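Local atomic coordinates of putative beta-glucosidase (Bifidobacterium adolescentis, PDB entry 5WAB), a protein that hydrolyses beta-glucosidic linkages as a glycoside hydrolase of family 3, and may also release terminal arabinopyranose from ginsenoside Rb2. Residues Val431-Leu434 with Lys435-Ala439. Numbering follows the deposited sequence.
Sequences VELL and KAVAA
Val431 and Lys435 meet first through flat peptide groups; no aromatic ring or side-chain amide takes part. Lys435 N donates a hydrogen bond to Val431 O, 3.0 Å away. Lys435 CG also touches this oxygen, 3.4 Å from Val431 O. The next three carbonyls repeat the i to i+4 pattern of an alpha-helix. Likewise Ala436 N donates a hydrogen bond to Glu432 O, Val437 N one to Leu433 O at 2.8 Å, and Ala438 N one to Leu434 O at 2.9 Å. Methyl groups also lie against two of these oxygens. Val437 CG2 is 3.3 Å from Leu433 O, and Ala438 CB is 3.3 Å from Leu434 O.

Val431 and Lys435 run alongside each other. The lysine chain is extended until its last torsion (chi4 54°), where it bends and brings NZ to 3.3 Å from Val431 CG1. This is a contact of an ammonium group with a methyl, not a polar bond. On another side of the helix, Leu433 CD1 meets Val437 CG2 at 4.0 Å, the two side chains slanting across each other.

Helix 428-438 is the crossover of a beta-alpha-beta unit in the family 3 C-terminal domain. Leu434 and Val437 pack on Met406 of strand 403-409 and Ile444 of strand 444-449. Leu433 and Ala436 face helix 388-399, where they touch Ala394 and Val395 respectively.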
loop_
_atom_site.group_PDB
_atom_site.type_symbol
_atom_site.label_atom_id
_atom_site.label_comp_id
_atom_site.label_asym_id
_atom_site.label_seq_id
_atom_site.Cartn_x
_atom_site.Cartn_y
_atom_site.Cartn_z
ATOM N N VAL A 431 5.969 -9.135 -26.078
ATOM C CA VAL A 431 5.203 -10.363 -26.255
ATOM C C VAL A 431 5.637 -11.090 -27.523
ATOM O O VAL A 431 5.762 -12.320 -27.536
ATOM C CB VAL A 431 3.697 -10.060 -26.260
ATOM C CG1 VAL A 431 2.912 -11.333 -26.466
ATOM C CG2 VAL A 431 3.299 -9.404 -24.949
ATOM N N GLU A 432 5.876 -10.346 -28.609
ATOM C CA GLU A 432 6.337 -10.976 -29.842
ATOM C C GLU A 432 7.668 -11.683 -29.638
ATOM O O GLU A 432 7.873 -12.790 -30.148
ATOM C CB GLU A 432 6.454 -9.946 -30.964
ATOM C CG GLU A 432 5.129 -9.516 -31.566
ATOM C CD GLU A 432 5.257 -8.261 -32.405
ATOM O OE1 GLU A 432 4.726 -7.205 -31.992
ATOM O OE2 GLU A 432 5.904 -8.330 -33.475
ATOM N N LEU A 433 8.586 -11.061 -28.894
ATOM C CA LEU A 433 9.873 -11.696 -28.631
ATOM C C LEU A 433 9.699 -12.972 -27.821
ATOM O O LEU A 433 10.365 -13.980 -28.084
ATOM C CB LEU A 433 10.804 -10.728 -27.909
ATOM C CG LEU A 433 12.110 -11.361 -27.432
ATOM C CD1 LEU A 433 13.000 -11.687 -28.610
ATOM C CD2 LEU A 433 12.820 -10.440 -26.460
ATOM N N LEU A 434 8.811 -12.945 -26.826
ATOM C CA LEU A 434 8.548 -14.145 -26.042
ATOM C C LEU A 434 8.009 -15.270 -26.919
ATOM O O LEU A 434 8.448 -16.421 -26.797
ATOM C CB LEU A 434 7.570 -13.825 -24.912
ATOM C CG LEU A 434 7.035 -15.009 -24.099
ATOM C CD1 LEU A 434 8.166 -15.830 -23.488
ATOM C CD2 LEU A 434 6.075 -14.519 -23.019
ATOM N N LYS A 435 7.074 -14.956 -27.823
ATOM C CA LYS A 435 6.545 -15.975 -28.727
ATOM C C LYS A 435 7.644 -16.553 -29.607
ATOM O O LYS A 435 7.700 -17.769 -29.828
ATOM C CB LYS A 435 5.431 -15.394 -29.602
ATOM C CG LYS A 435 4.149 -15.021 -28.866
ATOM C CD LYS A 435 3.279 -14.077 -29.699
ATOM C CE LYS A 435 1.801 -14.186 -29.323
ATOM N NZ LYS A 435 1.555 -13.979 -27.865
ATOM N N ALA A 436 8.536 -15.696 -30.110
ATOM C CA ALA A 436 9.612 -16.164 -30.976
ATOM C C ALA A 436 10.609 -17.016 -30.206
ATOM O O ALA A 436 11.078 -18.041 -30.712
ATOM C CB ALA A 436 10.314 -14.975 -31.628
ATOM N N VAL A 437 10.954 -16.608 -28.985
ATOM C CA VAL A 437 11.874 -17.409 -28.188
ATOM C C VAL A 437 11.243 -18.754 -27.842
ATOM O O VAL A 437 11.910 -19.795 -27.886
ATOM C CB VAL A 437 12.309 -16.628 -26.933
ATOM C CG1 VAL A 437 13.043 -17.537 -25.953
ATOM C CG2 VAL A 437 13.183 -15.443 -27.324
ATOM N N ALA A 438 9.944 -18.762 -27.529
ATOM C CA ALA A 438 9.272 -19.999 -27.140
ATOM C C ALA A 438 9.254 -21.029 -28.259
ATOM O O ALA A 438 9.138 -22.229 -27.981
ATOM C CB ALA A 438 7.843 -19.705 -26.684
ATOM N N ALA A 439 9.368 -20.591 -29.514
ATOM C CA ALA A 439 9.394 -21.528 -30.628
ATOM C C ALA A 439 10.674 -22.349 -30.656
ATOM O O ALA A 439 10.685 -23.438 -31.240
ATOM C CB ALA A 439 9.229 -20.784 -31.954
#